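Local coordinates for protein peptidyl tryptophan dihydroxylase (Pseudomonas putida, PDB 7CTQ) that is an FAD-dependent monooxygenase that dihydroxylates a peptidyl tryptophan during biogenesis of the tryptophylquinone cofactor of quinohemoprotein amine dehydrogenase, at residues Val34-Arg38 / Arg96-Asp100; Trp165-Ala171 / Arg188-Cys194; Ala18-Ile22 / His56-Gly60. One frame throughout, in Å; residues are numbered along the deposited sequence.

Interaction 1. Residues Val34-Arg38 / Arg96-Asp100; sequences VSEWR and RALRD. With FAD (flavin-adenine dinucleotide), chain C.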
loop_
_atom_site.group_PDB
_atom_site.type_symbol
_atom_site.label_atom_id
_atom_site.label_comp_id
_atom_site.label_asym_id
_atom_site.label_seq_id
_atom_site.Cartn_x
_atom_site.Cartn_y
_atom_site.Cartn_z
ATOM N N VAL A 34 13.785 6.034 12.922
ATOM C CA VAL A 34 14.231 4.925 13.757
ATOM C C VAL A 34 13.698 3.642 13.145
ATOM O O VAL A 34 12.514 3.572 12.793
ATOM C CB VAL A 34 13.741 5.064 15.209
ATOM C CG1 VAL A 34 14.317 3.951 16.075
ATOM C CG2 VAL A 34 14.094 6.430 15.758
ATOM N N SER A 35 14.553 2.628 13.033
ATOM C CA SER A 35 14.109 1.362 12.462
ATOM C C SER A 35 15.140 0.286 12.754
ATOM O O SER A 35 16.302 0.576 13.057
ATOM C CB SER A 35 13.873 1.470 10.954
ATOM O OG SER A 35 13.759 0.190 10.356
ATOM N N GLU A 36 14.698 -0.962 12.640
ATOM C CA GLU A 36 15.539 -2.118 12.902
ATOM C C GLU A 36 16.242 -2.556 11.621
ATOM O O GLU A 36 15.677 -2.481 10.526
ATOM C CB GLU A 36 14.709 -3.266 13.480
ATOM C CG GLU A 36 15.456 -4.584 13.608
ATOM C CD GLU A 36 14.979 -5.411 14.782
ATOM O OE1 GLU A 36 14.466 -4.817 15.753
ATOM O OE2 GLU A 36 15.118 -6.652 14.739
ATOM N N TRP A 37 17.484 -3.030 11.782
ATOM C CA TRP A 37 18.381 -3.263 10.651
ATOM C C TRP A 37 17.761 -4.189 9.609
ATOM O O TRP A 37 17.675 -3.840 8.424
ATOM C CB TRP A 37 19.705 -3.839 11.162
ATOM C CG TRP A 37 20.841 -3.828 10.173
ATOM C CD1 TRP A 37 20.756 -3.697 8.814
ATOM C CD2 TRP A 37 22.238 -3.945 10.476
ATOM N NE1 TRP A 37 22.011 -3.739 8.255
ATOM C CE2 TRP A 37 22.938 -3.885 9.254
ATOM C CE3 TRP A 37 22.964 -4.096 11.665
ATOM C CZ2 TRP A 37 24.329 -3.970 9.184
ATOM C CZ3 TRP A 37 24.346 -4.180 11.593
ATOM C CH2 TRP A 37 25.013 -4.116 10.362
ATOM N N ARG A 38 17.347 -5.386 10.024
ATOM C CA ARG A 38 16.935 -6.415 9.080
ATOM C C ARG A 38 15.831 -7.275 9.675
ATOM O O ARG A 38 15.412 -7.095 10.822
ATOM C CB ARG A 38 18.120 -7.297 8.670
ATOM C CG ARG A 38 19.281 -6.535 8.048
ATOM C CD ARG A 38 20.515 -7.401 7.825
ATOM N NE ARG A 38 20.202 -8.798 7.520
ATOM C CZ ARG A 38 19.532 -9.212 6.445
ATOM N NH1 ARG A 38 19.104 -8.336 5.547
ATOM N NH2 ARG A 38 19.295 -10.504 6.264
ATOM N N ARG A 96 18.099 -2.466 3.784
ATOM C CA ARG A 96 19.437 -1.967 4.079
ATOM C C ARG A 96 19.817 -0.845 3.124
ATOM O O ARG A 96 20.495 0.112 3.512
ATOM C CB ARG A 96 20.454 -3.108 4.013
ATOM C CG ARG A 96 20.483 -4.021 5.238
ATOM C CD ARG A 96 21.692 -4.967 5.201
ATOM N NE ARG A 96 21.400 -6.243 4.545
ATOM C CZ ARG A 96 21.920 -6.629 3.380
ATOM N NH1 ARG A 96 22.765 -5.839 2.729
ATOM N NH2 ARG A 96 21.593 -7.809 2.861
ATOM N N ALA A 97 19.357 -0.923 1.884
ATOM C CA ALA A 97 19.677 0.124 0.928
ATOM C C ALA A 97 18.832 1.380 1.113
ATOM O O ALA A 97 19.271 2.467 0.724
ATOM C CB ALA A 97 19.487 -0.417 -0.483
ATOM N N LEU A 98 17.619 1.253 1.670
ATOM C CA LEU A 98 16.776 2.422 1.906
ATOM C C LEU A 98 17.459 3.430 2.818
ATOM O O LEU A 98 17.243 4.639 2.678
ATOM C CB LEU A 98 15.433 2.000 2.502
ATOM C CG LEU A 98 14.377 1.423 1.548
ATOM C CD1 LEU A 98 13.144 0.929 2.307
ATOM C CD2 LEU A 98 13.984 2.434 0.475
ATOM N N ARG A 99 18.292 2.959 3.746
ATOM C CA ARG A 99 18.918 3.874 4.695
ATOM C C ARG A 99 19.894 4.820 4.003
ATOM O O ARG A 99 20.071 5.957 4.453
ATOM C CB ARG A 99 19.630 3.082 5.792
ATOM C CG ARG A 99 19.090 1.674 5.998
ATOM C CD ARG A 99 17.637 1.689 6.428
ATOM N NE ARG A 99 17.508 1.554 7.875
ATOM C CZ ARG A 99 17.638 0.404 8.531
ATOM N NH1 ARG A 99 17.900 -0.715 7.866
ATOM N NH2 ARG A 99 17.504 0.369 9.852
ATOM N N ASP A 100 20.535 4.374 2.914
ATOM C CA ASP A 100 21.448 5.241 2.170
ATOM C C ASP A 100 20.705 6.423 1.567
ATOM O O ASP A 100 21.158 7.572 1.655
ATOM C CB ASP A 100 22.160 4.454 1.062
ATOM C CG ASP A 100 22.892 3.230 1.581
ATOM O OD1 ASP A 100 22.995 3.083 2.820
ATOM O OD2 ASP A 100 23.346 2.406 0.751
HETATM P PA FAD C . 7.548 -2.412 5.923
HETATM O O1A FAD C . 8.106 -2.544 4.561
HETATM O O2A FAD C . 7.160 -3.744 6.548
HETATM O O5B FAD C . 8.529 -1.559 6.789
HETATM C C5B FAD C . 8.479 -1.584 8.229
HETATM C C4B FAD C . 9.885 -1.347 8.711
HETATM O O4B FAD C . 9.865 -1.130 10.141
HETATM C C3B FAD C . 10.877 -2.488 8.460
HETATM O O3B FAD C . 12.151 -1.962 8.100
HETATM C C2B FAD C . 10.895 -3.230 9.802
HETATM O O2B FAD C . 12.137 -3.879 10.072
HETATM C C1B FAD C . 10.714 -2.063 10.773
HETATM N N9A FAD C . 10.175 -2.378 12.088
HETATM C C8A FAD C . 9.202 -3.274 12.429
HETATM N N7A FAD C . 8.925 -3.320 13.710
HETATM C C5A FAD C . 9.808 -2.405 14.254
HETATM C C6A FAD C . 10.051 -1.987 15.579
HETATM N N6A FAD C . 9.395 -2.456 16.639
HETATM N N1A FAD C . 11.006 -1.042 15.786
HETATM C C2A FAD C . 11.670 -0.563 14.730
HETATM N N3A FAD C . 11.523 -0.889 13.440
HETATM C C4A FAD C . 10.574 -1.813 13.266
HETATM N N1 FAD C . 4.574 -6.152 -1.977
HETATM C C2 FAD C . 5.037 -6.147 -3.263
HETATM O O2 FAD C . 5.240 -5.097 -3.876
HETATM N N3 FAD C . 5.299 -7.342 -3.902
HETATM C C4 FAD C . 5.142 -8.602 -3.363
HETATM O O4 FAD C . 5.422 -9.598 -4.027
HETATM C C4X FAD C . 4.649 -8.601 -1.999
HETATM N N5 FAD C . 4.464 -9.755 -1.414
HETATM C C5X FAD C . 3.991 -9.755 -0.111
HETATM C C6 FAD C . 3.780 -10.978 0.528
HETATM C C7 FAD C . 3.292 -11.032 1.829
HETATM C C7M FAD C . 3.079 -12.369 2.489
HETATM C C8 FAD C . 3.002 -9.839 2.510
HETATM C C8M FAD C . 2.481 -9.861 3.922
HETATM C C9 FAD C . 3.216 -8.618 1.879
HETATM C C9A FAD C . 3.700 -8.568 0.577
HETATM N N10 FAD C . 3.931 -7.345 -0.086
HETATM C C10 FAD C . 4.391 -7.325 -1.387
HETATM C "C1'" FAD C . 3.601 -6.077 0.569
HETATM C "C2'" FAD C . 4.807 -5.292 1.059
HETATM O "O2'" FAD C . 5.675 -6.109 1.845
HETATM C "C3'" FAD C . 4.300 -4.121 1.898
HETATM O "O3'" FAD C . 3.250 -3.493 1.171
HETATM C "C4'" FAD C . 5.336 -3.058 2.249
HETATM O "O4'" FAD C . 6.584 -3.650 2.622
HETATM C "C5'" FAD C . 4.831 -2.161 3.354
HETATM O "O5'" FAD C . 5.747 -1.067 3.509
HETATM P P FAD C . 5.911 -0.347 4.880
HETATM O O1P FAD C . 4.535 0.225 5.253
HETATM O O2P FAD C . 7.047 0.616 4.838
HETATM O O3P FAD C . 6.223 -1.538 5.882
#

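Interaction 2. Residues Trp165-Ala171 / Arg188-Cys194; sequences WQAAPGA and RLEDGRC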
loop_
_atom_site.group_PDB
_atom_site.type_symbol
_atom_site.label_atom_id
_atom_site.label_comp_id
_atom_site.label_asym_id
_atom_site.label_seq_id
_atom_site.Cartn_x
_atom_site.Cartn_y
_atom_site.Cartn_z
ATOM N N TRP A 165 15.077 -21.478 1.738
ATOM C CA TRP A 165 16.189 -22.422 1.767
ATOM C C TRP A 165 17.208 -22.018 0.708
ATOM O O TRP A 165 16.996 -21.074 -0.059
ATOM C CB TRP A 165 15.700 -23.858 1.563
ATOM C CG TRP A 165 15.165 -24.138 0.200
ATOM C CD1 TRP A 165 15.797 -24.809 -0.805
ATOM C CD2 TRP A 165 13.876 -23.777 -0.312
ATOM N NE1 TRP A 165 14.989 -24.886 -1.912
ATOM C CE2 TRP A 165 13.802 -24.259 -1.636
ATOM C CE3 TRP A 165 12.780 -23.080 0.217
ATOM C CZ2 TRP A 165 12.673 -24.065 -2.445
ATOM C CZ3 TRP A 165 11.661 -22.894 -0.583
ATOM C CH2 TRP A 165 11.616 -23.383 -1.899
ATOM N N GLN A 166 18.315 -22.760 0.665
ATOM C CA GLN A 166 19.437 -22.478 -0.219
ATOM C C GLN A 166 19.577 -23.583 -1.257
ATOM O O GLN A 166 19.441 -24.768 -0.941
ATOM C CB GLN A 166 20.734 -22.341 0.584
ATOM C CG GLN A 166 21.972 -22.013 -0.244
ATOM C CD GLN A 166 21.981 -20.585 -0.763
ATOM O OE1 GLN A 166 21.727 -19.638 -0.016
ATOM N NE2 GLN A 166 22.259 -20.423 -2.053
ATOM N N ALA A 167 19.839 -23.192 -2.499
ATOM C CA ALA A 167 20.031 -24.144 -3.582
ATOM C C ALA A 167 21.220 -23.682 -4.418
ATOM O O ALA A 167 21.968 -22.780 -4.023
ATOM C CB ALA A 167 18.754 -24.291 -4.418
ATOM N N ALA A 168 21.385 -24.309 -5.588
ATOM C CA ALA A 168 22.519 -24.009 -6.459
ATOM C C ALA A 168 22.328 -22.655 -7.129
ATOM O O ALA A 168 21.250 -22.384 -7.672
ATOM C CB ALA A 168 22.683 -25.094 -7.521
ATOM N N PRO A 169 23.344 -21.784 -7.123
ATOM C CA PRO A 169 23.211 -20.482 -7.789
ATOM C C PRO A 169 23.069 -20.581 -9.299
ATOM O O PRO A 169 23.113 -21.678 -9.866
ATOM C CB PRO A 169 24.509 -19.763 -7.403
ATOM C CG PRO A 169 24.913 -20.397 -6.123
ATOM C CD PRO A 169 24.546 -21.842 -6.277
ATOM N N GLY A 170 22.869 -19.428 -9.944
ATOM C CA GLY A 170 22.859 -19.316 -11.392
ATOM C C GLY A 170 21.758 -20.062 -12.124
ATOM O O GLY A 170 22.043 -20.974 -12.910
ATOM N N ALA A 171 20.499 -19.675 -11.888
ATOM C CA ALA A 171 19.338 -20.203 -12.601
ATOM C C ALA A 171 18.076 -19.476 -12.151
ATOM O O ALA A 171 17.145 -20.118 -11.645
ATOM C CB ALA A 171 19.176 -21.708 -12.371
ATOM N N ARG A 188 13.457 -18.085 -7.112
ATOM C CA ARG A 188 14.813 -18.587 -6.941
ATOM C C ARG A 188 15.770 -17.512 -7.432
ATOM O O ARG A 188 15.758 -17.167 -8.616
ATOM C CB ARG A 188 15.008 -19.895 -7.710
ATOM C CG ARG A 188 16.356 -20.539 -7.532
ATOM C CD ARG A 188 16.562 -21.584 -8.597
ATOM N NE ARG A 188 17.773 -22.355 -8.351
ATOM C CZ ARG A 188 18.205 -23.326 -9.144
ATOM N NH1 ARG A 188 17.515 -23.638 -10.236
ATOM N NH2 ARG A 188 19.323 -23.984 -8.847
ATOM N N LEU A 189 16.571 -16.964 -6.523
ATOM C CA LEU A 189 17.472 -15.886 -6.886
ATOM C C LEU A 189 18.700 -16.443 -7.604
ATOM O O LEU A 189 18.946 -17.654 -7.636
ATOM C CB LEU A 189 17.887 -15.092 -5.650
ATOM C CG LEU A 189 16.781 -14.323 -4.928
ATOM C CD1 LEU A 189 17.262 -13.896 -3.553
ATOM C CD2 LEU A 189 16.375 -13.119 -5.743
ATOM N N GLU A 190 19.479 -15.531 -8.192
ATOM C CA GLU A 190 20.660 -15.944 -8.943
ATOM C C GLU A 190 21.701 -16.575 -8.030
ATOM O O GLU A 190 22.345 -17.558 -8.408
ATOM C CB GLU A 190 21.252 -14.752 -9.692
ATOM C CG GLU A 190 22.434 -15.108 -10.568
ATOM C CD GLU A 190 22.294 -14.553 -11.967
ATOM O OE1 GLU A 190 22.176 -15.359 -12.914
ATOM O OE2 GLU A 190 22.288 -13.314 -12.116
ATOM N N ASP A 191 21.864 -16.036 -6.822
ATOM C CA ASP A 191 22.762 -16.594 -5.818
ATOM C C ASP A 191 22.204 -17.857 -5.154
ATOM O O ASP A 191 22.774 -18.319 -4.160
ATOM C CB ASP A 191 23.096 -15.533 -4.754
ATOM C CG ASP A 191 21.933 -15.251 -3.805
ATOM O OD1 ASP A 191 20.776 -15.572 -4.148
ATOM O OD2 ASP A 191 22.175 -14.697 -2.708
ATOM N N GLY A 192 21.103 -18.412 -5.665
ATOM C CA GLY A 192 20.590 -19.680 -5.198
ATOM C C GLY A 192 19.615 -19.620 -4.040
ATOM O O GLY A 192 19.077 -20.668 -3.658
ATOM N N ARG A 193 19.378 -18.446 -3.457
ATOM C CA ARG A 193 18.369 -18.329 -2.409
ATOM C C ARG A 193 16.988 -18.637 -2.973
ATOM O O ARG A 193 16.640 -18.213 -4.076
ATOM C CB ARG A 193 18.390 -16.930 -1.789
ATOM C CG ARG A 193 19.503 -16.733 -0.760
ATOM C CD ARG A 193 19.427 -15.367 -0.087
ATOM N NE ARG A 193 19.560 -14.273 -1.043
ATOM C CZ ARG A 193 19.793 -13.009 -0.700
ATOM N NH1 ARG A 193 19.924 -12.680 0.579
ATOM N NH2 ARG A 193 19.898 -12.075 -1.635
ATOM N N CYS A 194 16.208 -19.407 -2.220
ATOM C CA CYS A 194 14.916 -19.889 -2.683
ATOM C C CYS A 194 13.821 -19.469 -1.717
ATOM O O CYS A 194 14.040 -19.343 -0.505
ATOM C CB CYS A 194 14.910 -21.403 -2.838
ATOM S SG CYS A 194 16.040 -21.977 -4.098
HETATM O O HOH W 1 19.568 -19.928 -8.524
#

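Interaction 3. Residues Ala18-Ile22 / His56-Gly60; sequences AATAI and HVGLG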
loop_
_atom_site.group_PDB
_atom_site.type_symbol
_atom_site.label_atom_id
_atom_site.label_comp_id
_atom_site.label_asym_id
_atom_site.label_seq_id
_atom_site.Cartn_x
_atom_site.Cartn_y
_atom_site.Cartn_z
ATOM N N ALA A 18 10.255 5.630 4.693
ATOM C CA ALA A 18 11.280 6.308 3.902
ATOM C C ALA A 18 10.663 7.375 3.007
ATOM O O ALA A 18 11.138 8.519 2.964
ATOM C CB ALA A 18 12.051 5.289 3.067
ATOM N N ALA A 19 9.599 7.010 2.281
ATOM C CA ALA A 19 8.907 7.955 1.415
ATOM C C ALA A 19 8.466 9.192 2.184
ATOM O O ALA A 19 8.728 10.324 1.765
ATOM C CB ALA A 19 7.703 7.263 0.767
ATOM N N THR A 20 7.812 8.993 3.329
ATOM C CA THR A 20 7.297 10.115 4.106
ATOM C C THR A 20 8.426 11.025 4.579
ATOM O O THR A 20 8.342 12.258 4.465
ATOM C CB THR A 20 6.488 9.587 5.296
ATOM O OG1 THR A 20 5.411 8.774 4.812
ATOM C CG2 THR A 20 5.938 10.730 6.135
ATOM N N ALA A 21 9.491 10.425 5.111
ATOM C CA ALA A 21 10.664 11.174 5.560
ATOM C C ALA A 21 11.202 12.097 4.471
ATOM O O ALA A 21 11.462 13.285 4.713
ATOM C CB ALA A 21 11.750 10.195 6.013
ATOM N N ILE A 22 11.378 11.563 3.259
ATOM C CA ILE A 22 11.937 12.364 2.181
ATOM C C ILE A 22 10.974 13.474 1.795
ATOM O O ILE A 22 11.392 14.608 1.521
ATOM C CB ILE A 22 12.294 11.469 0.984
ATOM C CG1 ILE A 22 13.361 10.459 1.408
ATOM C CG2 ILE A 22 12.772 12.315 -0.201
ATOM C CD1 ILE A 22 13.814 9.557 0.310
ATOM N N HIS A 56 10.453 7.825 -8.379
ATOM C CA HIS A 56 9.593 9.000 -8.248
ATOM C C HIS A 56 9.605 9.532 -6.821
ATOM O O HIS A 56 9.636 10.749 -6.598
ATOM C CB HIS A 56 8.164 8.642 -8.679
ATOM C CG HIS A 56 7.140 9.698 -8.380
ATOM N ND1 HIS A 56 7.441 11.042 -8.329
ATOM C CD2 HIS A 56 5.811 9.600 -8.132
ATOM C CE1 HIS A 56 6.344 11.726 -8.052
ATOM N NE2 HIS A 56 5.341 10.874 -7.929
ATOM N N VAL A 57 9.603 8.630 -5.839
ATOM C CA VAL A 57 9.621 9.044 -4.441
ATOM C C VAL A 57 11.027 9.352 -3.943
ATOM O O VAL A 57 11.183 9.959 -2.876
ATOM C CB VAL A 57 8.977 7.966 -3.553
ATOM C CG1 VAL A 57 8.565 8.569 -2.245
ATOM C CG2 VAL A 57 7.771 7.377 -4.239
ATOM N N GLY A 58 12.057 8.954 -4.674
ATOM C CA GLY A 58 13.415 9.202 -4.251
ATOM C C GLY A 58 14.100 8.052 -3.549
ATOM O O GLY A 58 15.094 8.283 -2.854
ATOM N N LEU A 59 13.599 6.826 -3.702
ATOM C CA LEU A 59 14.251 5.633 -3.175
ATOM C C LEU A 59 14.885 4.789 -4.274
ATOM O O LEU A 59 15.252 3.636 -4.025
ATOM C CB LEU A 59 13.252 4.784 -2.379
ATOM C CG LEU A 59 12.371 5.519 -1.366
ATOM C CD1 LEU A 59 11.347 4.576 -0.744
ATOM C CD2 LEU A 59 13.224 6.168 -0.291
ATOM N N GLY A 60 15.021 5.333 -5.485
ATOM C CA GLY A 60 15.531 4.560 -6.605
ATOM C C GLY A 60 16.989 4.161 -6.491
ATOM O O GLY A 60 17.434 3.275 -7.225
#

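Interaction 1. Residues Val34-Arg38 / Arg96-Asp100
The carbonyl oxygen of Trp37 accepts from the guanidinium of Arg99, with NH1 3.2 Å from O and an N-H...O angle of 149°. The oxygen lies near the guanidinium plane, at its edge, while the donor is slightly tilted from the carbonyl plane. Arg99 rises from helix 91-104 and bends at both chi2 (-62°) and chi3 (-98°), which folds its head back beneath the backbone leaving strand 31-35. Its other terminal nitrogen, NH2, sits 3.4 Å from Ser35 O, and Ser35 OG lies over one face of the group.

About one helical turn earlier, Arg96 meets the indole of Trp37 with its aliphatic part: CG comes in at the ring edge, in plane, and CD approaches NE1 to 3.3 Å. The planes of the ring and the Arg96 guanidinium are steeply inclined to each other. Arg38 reaches the same arginine, its NH1 3.3 Å from Arg96 NE; both are donors carrying like charges, so this pair probably adds no attraction, and Arg93 brings a further positive group close to Arg96.

On the cofactor side, Glu36 N is 3.3 Å from FAD N3A and Ser35 OG is 3.5 Å from ribose O3B, while the Glu36 carboxylate pairs with Arg39. The end of a Rossmann-type second strand, running past the adenosine half of the dinucleotide, is the classical place for such contacts.

Interaction 2. Residues Trp165-Ala171 / Arg188-Cys194
One face of the Trp165 indole is covered by Cys194: CB stands over the six-membered ring, 3.5 Å from its centroid, in a CH-pi contact, while SG makes an oblique sulfur-aromatic approach to the five-membered ring. Trp165 CG sits between its backbone N and carbonyl carbon (chi1 68°), which brings the ring across its strand partner; NE1 donates to Ala231 O. The second flat group, the Arg188 guanidinium, has Ala171 CB over one face, offset to the rim and 3.3 Å from NH1, and Ala168 CA at its edge.

Arg188 is fully extended, and its NH2 donates to Ala168 O at 2.8 Å, the oxygen tilted from the guanidinium plane, while also forming a salt bridge with Asp230. A bridging water donates to Ala168 O as well. A leucine in place of Arg188 would probably leave Asp230 without its charged mate and Ala168 O without its arginine donor.

Gln166 lies with Arg193 on the face of the sheet opposite Trp165 and Cys194. Its NE2 donates to Asp191 O at 3.0 Å, in both the amide and carbonyl planes and on a lone pair, and also to Ala167 O, so two carbonyls fix the amide's rotation. Gly192 packs against this amide, its C 3.4 Å from Gln166 NE2; a side chain there would clash with Ala167 O.

Trp165 and Cys194 form an antiparallel hydrogen-bonded pair, with Cys194 N 2.8 Å from Trp165 O. Leu189 to Gly192 make a type I turn, and Asp191 OD1 accepts from Arg193 N, an Asx turn. With Gly192 at positive phi, this is the type I turn plus G1 bulge of a tight beta-hairpin joining strands 182-188 and 193-201.

Interaction 3. Residues Ala18-Ile22 / His56-Gly60
Ile22 reaches across from helix 15-27 to the chain just after helix 48-56. From CB the side chain forks: the CG2 branch lies 3.9 Å from the carbonyl oxygen of Val57, while CG1 serves as the stem that carries CD1 toward Leu59. That terminal methyl does most of the touching, meeting Leu59 CD2 at 3.5 Å and Gly58 O at 3.6 Å. With CG1 anti to the carbonyl carbon (chi1 -62°) and the chain extended beyond it, CD1 is set against the CD2 branch of Leu59.

Leu59 turns the same CD2 methyl onto Ala18 CB, 3.7 Å away, so one branch serves two residues a helical turn apart. Between them on the helix, Ala19 CB takes Val57 CG1 at 3.4 Å, a tight carbon pair. Gly58 is the C-prime residue of a Schellman motif ending helix 48-56, and the turn there lets Val57 and the tip of Leu59 both reach helix 15-27. Leu102 and Leu98 of helix 91-104 and Leu279 of helix 274-282 extend the apolar surroundings.

With methyl groups supplying nearly all the contact, this junction rests on close shape fit and exclusion of water, without a hydrogen bond between the two segments.

Overall arrangement
Interaction 3 is the buried contact; interaction 1 lies at the surface and interaction 2, partly buried, sits farthest from the chain's centre. Interactions 1 and 3 belong to the same FAD-binding region: helix 15-27 leads into strand 31-35, and the two contacts touch where Leu98 of helix 91-104 packs on Leu59. That helix therefore shows arginines to residues 34-38 and leucines to the interior. Interaction 2, in the other sheet, is centred about 24 Å from interaction 1 and 30 Å from interaction 3; it does not touch interaction 1, though nearest atoms are about 6 Å apart. Chemistry follows place: methyl packing inside, arginines beside the cofactor's adenosine end, and strand pairing with hydrogen bonds at the outlying hairpin end of the second sheet.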